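Local coordinates for glutathione S-transferase, N-terminal domain protein (PDB 4NAX), which probably works as a glutathione transferase, a dimeric enzyme of the GST superfamily that binds one glutathione disulfide in each subunit, at residues 11-16 with 60-65; 31-36 with 120-125; 128-133 with 186-191. All coordinates share one frame; numbering follows the deposited sequence. Where two conformers were deposited one is given.

How the contacts relate
Contact 1 lies within the thioredoxin-like N-terminal domain, where it ties the start of the chain to helix 60-65. Contact 2 joins helix 31-41, which follows the first strand of that domain, to the long helix 109-137, and contact 3 pairs that helix with helix 180-193. The centres of contacts 2 and 3 are about 10 Å apart and the two touch, Q122 against W188; both reach the bound glutathione disulfide and the second subunit. Contact 1 sits about 23 Å from contact 2 and 28 Å from contact 3, centre to centre. Along the chain contacts 1 and 2 interleave, and contact 3 follows both. Since contacts 2 and 3 border the ligand, both domains build its pocket.

Contact 1: 11-16 with 60-65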
loop_
_atom_site.group_PDB
_atom_site.type_symbol
_atom_site.label_atom_id
_atom_site.label_comp_id
_atom_site.label_asym_id
_atom_site.label_seq_id
_atom_site.Cartn_x
_atom_site.Cartn_y
_atom_site.Cartn_z
ATOM N N ARG A 11 22.884 -2.292 -16.957
ATOM C CA ARG A 11 23.285 -2.369 -18.360
ATOM C C ARG A 11 22.532 -1.324 -19.172
ATOM O O ARG A 11 23.071 -0.729 -20.103
ATOM C CB ARG A 11 23.014 -3.766 -18.934
ATOM C CG ARG A 11 23.899 -4.844 -18.341
ATOM C CD ARG A 11 23.483 -6.223 -18.815
ATOM N NE ARG A 11 23.840 -7.246 -17.836
ATOM C CZ ARG A 11 23.305 -8.465 -17.772
ATOM N NH1 ARG A 11 22.339 -8.836 -18.612
ATOM N NH2 ARG A 11 23.729 -9.319 -16.845
ATOM N N LYS A 12 21.278 -1.094 -18.794
ATOM C CA LYS A 12 20.435 -0.166 -19.517
ATOM C C LYS A 12 20.555 1.273 -19.007
ATOM O O LYS A 12 20.472 2.217 -19.798
ATOM C CB LYS A 12 18.994 -0.677 -19.506
ATOM C CG LYS A 12 18.027 0.130 -20.339
ATOM C CD LYS A 12 16.720 -0.627 -20.463
ATOM C CE LYS A 12 15.684 0.150 -21.248
ATOM N NZ LYS A 12 15.995 0.176 -22.697
ATOM N N TRP A 13 20.774 1.430 -17.702
ATOM C CA TRP A 13 21.041 2.731 -17.097
ATOM C C TRP A 13 22.334 2.652 -16.282
ATOM O O TRP A 13 22.297 2.444 -15.082
ATOM C CB TRP A 13 19.892 3.142 -16.199
ATOM C CG TRP A 13 18.610 3.420 -16.914
ATOM C CD1 TRP A 13 18.234 4.583 -17.500
ATOM C CD2 TRP A 13 17.540 2.501 -17.125
ATOM N NE1 TRP A 13 16.986 4.450 -18.062
ATOM C CE2 TRP A 13 16.533 3.183 -17.832
ATOM C CE3 TRP A 13 17.315 1.180 -16.753
ATOM C CZ2 TRP A 13 15.345 2.576 -18.201
ATOM C CZ3 TRP A 13 16.120 0.592 -17.089
ATOM C CH2 TRP A 13 15.148 1.287 -17.816
ATOM N N PRO A 14 23.496 2.799 -16.949
ATOM C CA PRO A 14 24.749 2.686 -16.208
ATOM C C PRO A 14 24.889 3.727 -15.106
ATOM O O PRO A 14 24.434 4.849 -15.254
ATOM C CB PRO A 14 25.823 2.897 -17.282
ATOM C CG PRO A 14 25.161 2.573 -18.569
ATOM C CD PRO A 14 23.708 2.905 -18.398
ATOM N N ALA A 15 25.562 3.342 -14.030
ATOM C CA ALA A 15 25.854 4.236 -12.942
ATOM C C ALA A 15 27.127 5.038 -13.234
ATOM O O ALA A 15 28.211 4.468 -13.360
ATOM C CB ALA A 15 26.035 3.443 -11.660
ATOM N N LYS A 16 26.991 6.357 -13.344
ATOM C CA LYS A 16 28.128 7.288 -13.365
ATOM C C LYS A 16 28.766 7.425 -11.988
ATOM O O LYS A 16 29.952 7.761 -11.876
ATOM C CB LYS A 16 27.691 8.674 -13.872
ATOM C CG LYS A 16 27.074 8.636 -15.256
ATOM C CD LYS A 16 26.875 10.009 -15.869
ATOM C CE LYS A 16 26.679 9.884 -17.378
ATOM N NZ LYS A 16 27.939 9.611 -18.128
ATOM N N PRO A 60 13.468 -6.090 -20.168
ATOM C CA PRO A 60 13.945 -7.157 -19.299
ATOM C C PRO A 60 14.909 -6.615 -18.239
ATOM O O PRO A 60 14.910 -7.084 -17.113
ATOM C CB PRO A 60 14.631 -8.167 -20.255
ATOM C CG PRO A 60 14.482 -7.614 -21.629
ATOM C CD PRO A 60 13.692 -6.348 -21.597
ATOM N N GLU A 61 15.712 -5.635 -18.611
ATOM C CA GLU A 61 16.670 -5.053 -17.679
ATOM C C GLU A 61 15.935 -4.348 -16.525
ATOM O O GLU A 61 16.275 -4.531 -15.375
ATOM C CB GLU A 61 17.601 -4.073 -18.398
ATOM C CG GLU A 61 18.506 -4.724 -19.442
ATOM C CD GLU A 61 17.907 -4.790 -20.841
ATOM O OE1 GLU A 61 16.690 -4.597 -21.006
ATOM O OE2 GLU A 61 18.684 -5.047 -21.779
ATOM N N PHE A 62 14.909 -3.562 -16.833
ATOM C CA PHE A 62 14.136 -2.920 -15.766
ATOM C C PHE A 62 13.422 -3.935 -14.866
ATOM O O PHE A 62 13.517 -3.845 -13.647
ATOM C CB PHE A 62 13.116 -1.914 -16.315
ATOM C CG PHE A 62 12.415 -1.142 -15.236
ATOM C CD1 PHE A 62 13.076 -0.159 -14.552
ATOM C CD2 PHE A 62 11.114 -1.433 -14.867
ATOM C CE1 PHE A 62 12.471 0.543 -13.540
ATOM C CE2 PHE A 62 10.501 -0.751 -13.844
ATOM C CZ PHE A 62 11.178 0.253 -13.183
ATOM N N ILE A 63 12.740 -4.898 -15.496
ATOM C CA ILE A 63 11.955 -5.871 -14.773
ATOM C C ILE A 63 12.832 -6.758 -13.889
ATOM O O ILE A 63 12.373 -7.240 -12.848
ATOM C CB ILE A 63 11.076 -6.684 -15.744
ATOM C CG1 ILE A 63 9.991 -5.762 -16.319
ATOM C CG2 ILE A 63 10.429 -7.897 -15.087
ATOM C CD1 ILE A 63 9.200 -6.350 -17.454
ATOM N N SER A 64 14.089 -6.980 -14.293
ATOM C CA SER A 64 15.013 -7.798 -13.501
ATOM C C SER A 64 15.176 -7.271 -12.087
ATOM O O SER A 64 15.483 -8.029 -11.170
ATOM C CB SER A 64 16.381 -7.930 -14.168
ATOM O OG SER A 64 17.141 -6.733 -14.154
ATOM N N LEU A 65 14.987 -5.968 -11.906
ATOM C CA LEU A 65 14.971 -5.401 -10.574
ATOM C C LEU A 65 13.539 -5.113 -10.131
ATOM O O LEU A 65 13.120 -5.519 -9.052
ATOM C CB LEU A 65 15.814 -4.146 -10.526
ATOM C CG LEU A 65 15.957 -3.592 -9.112
ATOM C CD1 LEU A 65 17.289 -2.932 -8.912
ATOM C CD2 LEU A 65 14.820 -2.646 -8.791
HETATM O O HOH W 1 16.360 -2.785 -23.246
#
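K12 and W13, at the end of the short helix 9-12 and ahead of the first strand of the thioredoxin-like domain, pack against E61 and F62 of helix 60-65. The K12 and E61 chains touch through their aliphatic roots, crossing at about a right angle with K12 CB 3.8 Å from E61 CB, while their charged ends are joined by water. The lysine runs outstretched, its CG anti to the backbone nitrogen (chi1 -174°), and turns only at its last bond. E61 bends at chi2 (90°), which brings its carboxylate round beside the lysine chain, OE1 lying 4.0 Å from K12 CD. The charged ends stop 5.1 Å apart, K12 NZ to E61 OE1, and one water fills the step: it accepts from K12 NZ at 3.0 Å and donates to E61 OE1 at 2.9 Å. K12 NZ also has a long, weak ion pair with D56.

W13 presents the edge of its six-membered ring to F62; W13 CZ3 is 4.0 Å from F62 CB. One face of the indole carries K12 CG, 3.7 Å above the plane and toward the rim. At its other end NE1 is hydrogen-bonded to the carbonyl of K49, on strand 45-49, which helps to set the rotation of the ring. F62 and W13 both touch Y24 of strand 21-25. The arrangement packs the segment leading into strand 21-25 against helix 60-65 of a thioredoxin-like fold, the domain that in GSTs supplies much of the glutathione site.

Contact 2: 31-36 with 120-125; sequences GVKVSI and MFQMGG. With GDS (oxidized glutathione disulfide), chain C.
K33 NZ is the polar atom on which this contact turns: N30 OD1 and S90 OG both hydrogen-bond to it, and the side chains of Q122 and M123 close round it from the far helix. The backbones are well separated, K33 CA to Q122 CA being 11.5 Å, and the lysine bridges the gap by running fully extended beyond CG. Q122 approaches from the opposite direction, and the ammonium group lies close to its amide. M123 behaves differently. Its chain folds at both chi2 (-71°) and chi3 (-70°), which places SD 3.5 Å from K33 NZ and carries the methyl on to the ligand. There M123 CE is 3.3 Å from OE8, an oxygen of a γ-glutamyl carboxylate of the glutathione disulfide. K33 NZ stands 3.9 Å from the same OE8; its charge, buried here, probably helps to stabilise the carboxylate. S90 OG serves both sides, bonding to K33 and also to the ligand.

Helix 109-137 widens into a pi-type turn at 122-125, which takes in Q122 and M123, and M123 also packs on M120 of the second subunit. The contact therefore spans the cleft between helix 31-41 of the thioredoxin-like domain and the long helix 109-137, with S90 of helix 90-101 on one flank and helix 180-193 lying against Q122.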
loop_
_atom_site.group_PDB
_atom_site.type_symbol
_atom_site.label_atom_id
_atom_site.label_comp_id
_atom_site.label_asym_id
_atom_site.label_seq_id
_atom_site.Cartn_x
_atom_site.Cartn_y
_atom_site.Cartn_z
ATOM N N GLY A 31 6.607 8.284 -8.464
ATOM C CA GLY A 31 8.027 8.541 -8.599
ATOM C C GLY A 31 8.491 9.677 -7.720
ATOM O O GLY A 31 9.538 9.594 -7.079
ATOM N N VAL A 32 7.707 10.762 -7.688
ATOM C CA VAL A 32 8.149 11.937 -6.945
ATOM C C VAL A 32 8.122 11.720 -5.433
ATOM O O VAL A 32 8.803 12.418 -4.708
ATOM C CB VAL A 32 7.400 13.224 -7.336
ATOM C CG1 VAL A 32 7.518 13.494 -8.826
ATOM C CG2 VAL A 32 5.957 13.206 -6.871
ATOM N N LYS A 33 7.373 10.738 -4.936
ATOM C CA LYS A 33 7.461 10.431 -3.507
ATOM C C LYS A 33 8.941 10.186 -3.179
ATOM O O LYS A 33 9.430 10.632 -2.141
ATOM C CB LYS A 33 6.686 9.164 -3.168
ATOM C CG LYS A 33 5.183 9.218 -3.336
ATOM C CD LYS A 33 4.615 7.828 -3.122
ATOM C CE LYS A 33 3.132 7.688 -3.425
ATOM N NZ LYS A 33 2.716 6.244 -3.299
ATOM N N VAL A 34 9.626 9.412 -4.032
ATOM C CA VAL A 34 10.959 8.963 -3.731
ATOM C C VAL A 34 12.002 10.041 -3.978
ATOM O O VAL A 34 12.909 10.237 -3.137
ATOM C CB VAL A 34 11.273 7.657 -4.461
ATOM C CG1 VAL A 34 12.719 7.241 -4.230
ATOM C CG2 VAL A 34 10.323 6.559 -4.008
ATOM N N SER A 35 11.888 10.764 -5.097
ATOM C CA SER A 35 12.795 11.890 -5.303
ATOM C C SER A 35 12.609 12.984 -4.232
ATOM O O SER A 35 13.596 13.533 -3.728
ATOM C CB SER A 35 12.694 12.438 -6.717
ATOM O OG SER A 35 11.328 12.652 -7.027
ATOM N N ILE A 36 11.369 13.286 -3.864
ATOM C CA ILE A 36 11.137 14.224 -2.783
ATOM C C ILE A 36 11.818 13.731 -1.504
ATOM O O ILE A 36 12.502 14.492 -0.812
ATOM C CB ILE A 36 9.637 14.478 -2.547
ATOM C CG1 ILE A 36 9.052 15.265 -3.712
ATOM C CG2 ILE A 36 9.435 15.238 -1.239
ATOM C CD1 ILE A 36 7.550 15.340 -3.705
ATOM N N MET A 120 0.018 3.315 4.690
ATOM C CA MET A 120 -0.767 2.211 4.120
ATOM C C MET A 120 -2.117 2.701 3.564
ATOM O O MET A 120 -2.563 2.243 2.515
ATOM C CB MET A 120 -1.009 1.158 5.195
ATOM C CG MET A 120 0.238 0.386 5.592
ATOM S SD MET A 120 0.838 -0.640 4.241
ATOM C CE MET A 120 2.317 -1.279 5.032
ATOM N N PHE A 121 -2.747 3.648 4.249
ATOM C CA PHE A 121 -3.960 4.294 3.782
ATOM C C PHE A 121 -3.704 4.922 2.400
ATOM O O PHE A 121 -4.526 4.818 1.470
ATOM C CB PHE A 121 -4.420 5.328 4.818
ATOM C CG PHE A 121 -5.453 6.310 4.335
ATOM C CD1 PHE A 121 -6.799 6.016 4.395
ATOM C CD2 PHE A 121 -5.064 7.541 3.858
ATOM C CE1 PHE A 121 -7.743 6.943 3.992
ATOM C CE2 PHE A 121 -6.005 8.468 3.441
ATOM C CZ PHE A 121 -7.347 8.159 3.500
ATOM N N GLN A 122 -2.550 5.572 2.256
ATOM C CA GLN A 122 -2.184 6.143 0.977
ATOM C C GLN A 122 -2.033 5.063 -0.084
ATOM O O GLN A 122 -2.568 5.161 -1.200
ATOM C CB GLN A 122 -0.900 6.974 1.103
ATOM C CG GLN A 122 -0.550 7.753 -0.155
ATOM C CD GLN A 122 0.061 6.888 -1.245
ATOM O OE1 GLN A 122 1.022 6.172 -1.001
ATOM N NE2 GLN A 122 -0.457 6.981 -2.459
ATOM N N MET A 123 -1.271 4.026 0.256
ATOM C CA MET A 123 -0.898 3.003 -0.722
ATOM C C MET A 123 -2.080 2.177 -1.191
ATOM O O MET A 123 -2.111 1.744 -2.341
ATOM C CB MET A 123 0.207 2.111 -0.159
ATOM C CG MET A 123 1.580 2.815 -0.086
ATOM S SD MET A 123 2.373 3.129 -1.663
ATOM C CE MET A 123 2.800 1.475 -2.136
ATOM N N GLY A 124 -3.054 1.940 -0.302
ATOM C CA GLY A 124 -4.238 1.161 -0.652
ATOM C C GLY A 124 -5.427 1.972 -1.136
ATOM O O GLY A 124 -6.251 1.480 -1.937
ATOM N N GLY A 125 -5.506 3.232 -0.710
ATOM C CA GLY A 125 -6.679 4.068 -0.960
ATOM C C GLY A 125 -6.368 5.215 -1.897
ATOM O O GLY A 125 -6.832 5.258 -3.029
HETATM N N1 GDS C . -1.246 0.863 -16.246
HETATM C CA1 GDS C . -1.719 2.131 -15.693
HETATM C C1 GDS C . -3.185 2.340 -15.996
HETATM O OE1 GDS C . -3.825 3.131 -15.264
HETATM O OE2 GDS C . -3.729 1.740 -16.950
HETATM C CB1 GDS C . -0.896 3.280 -16.289
HETATM C CG1 GDS C . -0.994 4.600 -15.513
HETATM C CD1 GDS C . -0.378 4.482 -14.142
HETATM O O1 GDS C . 0.512 3.680 -13.926
HETATM N N2 GDS C . -0.884 5.290 -13.218
HETATM C CA2 GDS C . -0.367 5.367 -11.866
HETATM C C2 GDS C . -1.401 4.930 -10.864
HETATM O O2 GDS C . -2.582 5.224 -11.007
HETATM C CB2 GDS C . 0.059 6.802 -11.552
HETATM S SG2 GDS C . 1.487 7.383 -12.458
HETATM N N3 GDS C . -0.956 4.259 -9.804
HETATM C CA3 GDS C . -1.846 3.766 -8.766
HETATM C C3 GDS C . -1.230 3.719 -7.384
HETATM O OE3 GDS C . -1.738 2.909 -6.581
HETATM O OE4 GDS C . -0.328 4.523 -7.123
HETATM N N4 GDS C . 3.252 2.584 -14.560
HETATM C CA4 GDS C . 3.825 1.872 -15.682
HETATM C C4 GDS C . 2.888 0.872 -16.300
HETATM O OE5 GDS C . 3.275 0.220 -17.314
HETATM O OE6 GDS C . 1.736 0.761 -15.806
HETATM C C5 GDS C . 4.003 2.934 -13.524
HETATM O O5 GDS C . 5.191 2.639 -13.459
HETATM C CA5 GDS C . 3.342 3.751 -12.435
HETATM N N5 GDS C . 3.775 3.280 -11.123
HETATM C CB5 GDS C . 3.731 5.216 -12.637
HETATM S SG5 GDS C . 3.114 6.341 -11.383
HETATM C CA6 GDS C . 3.209 1.212 -6.704
HETATM C C6 GDS C . 4.124 2.167 -5.998
HETATM O OE7 GDS C . 5.320 2.228 -6.373
HETATM O OE8 GDS C . 3.641 2.847 -5.062
HETATM N N6 GDS C . 2.199 0.705 -5.754
HETATM C CB6 GDS C . 2.531 1.908 -7.885
HETATM C CG6 GDS C . 3.549 2.325 -8.951
HETATM C CD6 GDS C . 2.904 2.849 -10.206
HETATM O O6 GDS C . 1.677 2.903 -10.339
#

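Contact 3: 128-133 with 186-191; sequences PMFGQV and FPWVRN. With GDS (oxidized glutathione disulfide), chain C.
F130 and W188 stand steeply turned against each other, their ring planes about 71° apart, and neither stacks on the other. F130 touches the indole with its root: CB is 3.6 Å from W188 CE3, meeting the ring obliquely. The phenyl group then passes on toward the partner helix and sets its edge to that helix's backbone, with F130 CD2 3.5 Å from W188 O, while CE2 carries on to the CA and CG2 of V189. W188 points the other way, back across F130 CB to the backbone of G131, where G131 N is 3.6 Å from CZ3. Its chi1 of -95° lies away from a staggered value, and the hydrogen bond from NE1 to N30 OD1 helps to hold the indole there.

The short helical segments run almost parallel, at 16°, with axes 10.2 Å apart, a spacing bridged by these two aromatic side chains. The far rim of the indole borders the bound glutathione disulfide: W188 CZ2 is 3.4 Å from OE4 of a glycyl carboxylate, and the ligand carbon C2 lies in plane at the ring edge. G131, having no side chain, lets its CA come within 3.4 Å of ligand O2. P128 CG lies 3.3 Å from OE3, the other oxygen of that carboxylate.

One turn on, Q132 NE2 donates in plane to P128 O at 2.9 Å, a carbonyl that Q132 N also reaches, while Q132 OE1 bonds to Y153 and R152 of the second subunit. Between the helices the side chains meet through carbon, with the backbone O of W188 and N of G131 also against the rings. W188, G131 and P128 thus give the ligand a largely van der Waals wall along its glycyl and cysteinyl parts, while hydrogen bonds to it come from elsewhere, among them S90 and N30.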
loop_
_atom_site.group_PDB
_atom_site.type_symbol
_atom_site.label_atom_id
_atom_site.label_comp_id
_atom_site.label_asym_id
_atom_site.label_seq_id
_atom_site.Cartn_x
_atom_site.Cartn_y
_atom_site.Cartn_z
ATOM N N PRO A 128 -4.454 4.191 -5.453
ATOM C CA PRO A 128 -5.248 3.376 -6.377
ATOM C C PRO A 128 -6.525 4.085 -6.810
ATOM O O PRO A 128 -6.886 4.030 -7.980
ATOM C CB PRO A 128 -5.529 2.107 -5.547
ATOM C CG PRO A 128 -4.304 1.964 -4.686
ATOM C CD PRO A 128 -3.997 3.402 -4.283
ATOM N N MET A 129 -7.197 4.769 -5.884
ATOM C CA MET A 129 -8.484 5.390 -6.205
ATOM C C MET A 129 -8.337 6.673 -6.986
ATOM O O MET A 129 -9.063 6.894 -7.962
ATOM C CB MET A 129 -9.326 5.553 -4.944
ATOM C CG MET A 129 -9.615 4.217 -4.272
ATOM S SD MET A 129 -10.598 3.094 -5.316
ATOM C CE MET A 129 -9.403 1.914 -5.782
ATOM N N PHE A 130 -7.401 7.539 -6.592
ATOM C CA PHE A 130 -7.188 8.728 -7.367
ATOM C C PHE A 130 -6.744 8.363 -8.787
ATOM O O PHE A 130 -7.126 9.003 -9.768
ATOM C CB PHE A 130 -6.158 9.688 -6.729
ATOM C CG PHE A 130 -6.596 10.398 -5.469
ATOM C CD1 PHE A 130 -7.755 10.115 -4.784
ATOM C CD2 PHE A 130 -5.740 11.370 -4.944
ATOM C CE1 PHE A 130 -8.067 10.789 -3.612
ATOM C CE2 PHE A 130 -6.040 12.025 -3.777
ATOM C CZ PHE A 130 -7.210 11.738 -3.109
ATOM N N GLY A 131 -5.931 7.319 -8.902
ATOM C CA GLY A 131 -5.497 6.878 -10.212
ATOM C C GLY A 131 -6.658 6.468 -11.105
ATOM O O GLY A 131 -6.611 6.684 -12.315
ATOM N N GLN A 132 -7.713 5.884 -10.532
ATOM C CA GLN A 132 -8.880 5.526 -11.330
ATOM C C GLN A 132 -9.665 6.757 -11.770
ATOM O O GLN A 132 -10.241 6.753 -12.856
ATOM C CB GLN A 132 -9.801 4.537 -10.616
ATOM C CG GLN A 132 -9.144 3.255 -10.107
ATOM C CD GLN A 132 -8.089 2.730 -11.036
ATOM O OE1 GLN A 132 -8.370 2.376 -12.182
ATOM N NE2 GLN A 132 -6.865 2.676 -10.555
ATOM N N VAL A 133 -9.699 7.807 -10.947
ATOM C CA VAL A 133 -10.282 9.070 -11.397
ATOM C C VAL A 133 -9.505 9.574 -12.620
ATOM O O VAL A 133 -10.101 10.044 -13.587
ATOM C CB VAL A 133 -10.320 10.132 -10.295
ATOM C CG1 VAL A 133 -10.790 11.476 -10.843
ATOM C CG2 VAL A 133 -11.255 9.657 -9.181
ATOM N N PHE A 186 0.585 13.797 -0.437
ATOM C CA PHE A 186 0.338 15.081 -1.082
ATOM C C PHE A 186 0.691 15.162 -2.576
ATOM O O PHE A 186 -0.003 15.864 -3.295
ATOM C CB PHE A 186 0.887 16.241 -0.214
ATOM C CG PHE A 186 0.085 16.361 1.055
ATOM C CD1 PHE A 186 -1.206 16.860 1.008
ATOM C CD2 PHE A 186 0.562 15.883 2.258
ATOM C CE1 PHE A 186 -2.011 16.859 2.140
ATOM C CE2 PHE A 186 -0.218 15.886 3.397
ATOM C CZ PHE A 186 -1.505 16.378 3.333
ATOM N N PRO A 187 1.693 14.400 -3.060
ATOM C CA PRO A 187 1.858 14.373 -4.528
ATOM C C PRO A 187 0.643 13.835 -5.244
ATOM O O PRO A 187 0.374 14.212 -6.402
ATOM C CB PRO A 187 3.081 13.471 -4.736
ATOM C CG PRO A 187 3.872 13.645 -3.451
ATOM C CD PRO A 187 2.784 13.662 -2.391
ATOM N N TRP A 188 -0.073 12.912 -4.604
ATOM C CA TRP A 188 -1.295 12.376 -5.201
ATOM C C TRP A 188 -2.453 13.373 -5.166
ATOM O O TRP A 188 -3.230 13.448 -6.114
ATOM C CB TRP A 188 -1.682 11.049 -4.549
ATOM C CG TRP A 188 -1.168 9.880 -5.326
ATOM C CD1 TRP A 188 -0.162 9.018 -5.000
ATOM C CD2 TRP A 188 -1.662 9.467 -6.596
ATOM N NE1 TRP A 188 -0.025 8.063 -5.996
ATOM C CE2 TRP A 188 -0.948 8.321 -6.979
ATOM C CE3 TRP A 188 -2.656 9.963 -7.450
ATOM C CZ2 TRP A 188 -1.201 7.653 -8.160
ATOM C CZ3 TRP A 188 -2.889 9.314 -8.632
ATOM C CH2 TRP A 188 -2.172 8.155 -8.980
ATOM N N VAL A 189 -2.587 14.105 -4.062
ATOM C CA VAL A 189 -3.585 15.163 -4.004
ATOM C C VAL A 189 -3.306 16.189 -5.120
ATOM O O VAL A 189 -4.221 16.586 -5.869
ATOM C CB VAL A 189 -3.635 15.830 -2.617
ATOM C CG1 VAL A 189 -4.661 16.952 -2.608
ATOM C CG2 VAL A 189 -3.956 14.838 -1.494
ATOM N N ARG A 190 -2.042 16.604 -5.243
ATOM C CA ARG A 190 -1.658 17.508 -6.331
ATOM C C ARG A 190 -2.041 16.933 -7.699
ATOM O O ARG A 190 -2.612 17.632 -8.545
ATOM C CB ARG A 190 -0.159 17.776 -6.296
ATOM C CG ARG A 190 0.337 18.604 -7.469
ATOM C CD ARG A 190 1.834 18.822 -7.421
ATOM N NE ARG A 190 2.336 19.480 -8.616
ATOM C CZ ARG A 190 2.895 18.867 -9.660
ATOM N NH1 ARG A 190 3.081 17.556 -9.688
ATOM N NH2 ARG A 190 3.294 19.587 -10.687
ATOM N N ASN A 191 -1.722 15.667 -7.932
ATOM C CA ASN A 191 -1.990 15.078 -9.232
ATOM C C ASN A 191 -3.478 15.070 -9.573
ATOM O O ASN A 191 -3.860 15.305 -10.723
ATOM C CB ASN A 191 -1.436 13.657 -9.307
ATOM C CG ASN A 191 -1.041 13.271 -10.709
ATOM O OD1 ASN A 191 -0.284 13.985 -11.351
ATOM N ND2 ASN A 191 -1.527 12.140 -11.177
HETATM N N1 GDS C . -1.246 0.863 -16.246
HETATM C CA1 GDS C . -1.719 2.131 -15.693
HETATM C C1 GDS C . -3.185 2.340 -15.996
HETATM O OE1 GDS C . -3.825 3.131 -15.264
HETATM O OE2 GDS C . -3.729 1.740 -16.950
HETATM C CB1 GDS C . -0.896 3.280 -16.289
HETATM C CG1 GDS C . -0.994 4.600 -15.513
HETATM C CD1 GDS C . -0.378 4.482 -14.142
HETATM O O1 GDS C . 0.512 3.680 -13.926
HETATM N N2 GDS C . -0.884 5.290 -13.218
HETATM C CA2 GDS C . -0.367 5.367 -11.866
HETATM C C2 GDS C . -1.401 4.930 -10.864
HETATM O O2 GDS C . -2.582 5.224 -11.007
HETATM C CB2 GDS C . 0.059 6.802 -11.552
HETATM S SG2 GDS C . 1.487 7.383 -12.458
HETATM N N3 GDS C . -0.956 4.259 -9.804
HETATM C CA3 GDS C . -1.846 3.766 -8.766
HETATM C C3 GDS C . -1.230 3.719 -7.384
HETATM O OE3 GDS C . -1.738 2.909 -6.581
HETATM O OE4 GDS C . -0.328 4.523 -7.123
HETATM N N4 GDS C . 3.252 2.584 -14.560
HETATM C CA4 GDS C . 3.825 1.872 -15.682
HETATM C C4 GDS C . 2.888 0.872 -16.300
HETATM O OE5 GDS C . 3.275 0.220 -17.314
HETATM O OE6 GDS C . 1.736 0.761 -15.806
HETATM C C5 GDS C . 4.003 2.934 -13.524
HETATM O O5 GDS C . 5.191 2.639 -13.459
HETATM C CA5 GDS C . 3.342 3.751 -12.435
HETATM N N5 GDS C . 3.775 3.280 -11.123
HETATM C CB5 GDS C . 3.731 5.216 -12.637
HETATM S SG5 GDS C . 3.114 6.341 -11.383
HETATM C CA6 GDS C . 3.209 1.212 -6.704
HETATM C C6 GDS C . 4.124 2.167 -5.998
HETATM O OE7 GDS C . 5.320 2.228 -6.373
HETATM O OE8 GDS C . 3.641 2.847 -5.062
HETATM N N6 GDS C . 2.199 0.705 -5.754
HETATM C CB6 GDS C . 2.531 1.908 -7.885
HETATM C CG6 GDS C . 3.549 2.325 -8.951
HETATM C CD6 GDS C . 2.904 2.849 -10.206
HETATM O O6 GDS C . 1.677 2.903 -10.339
#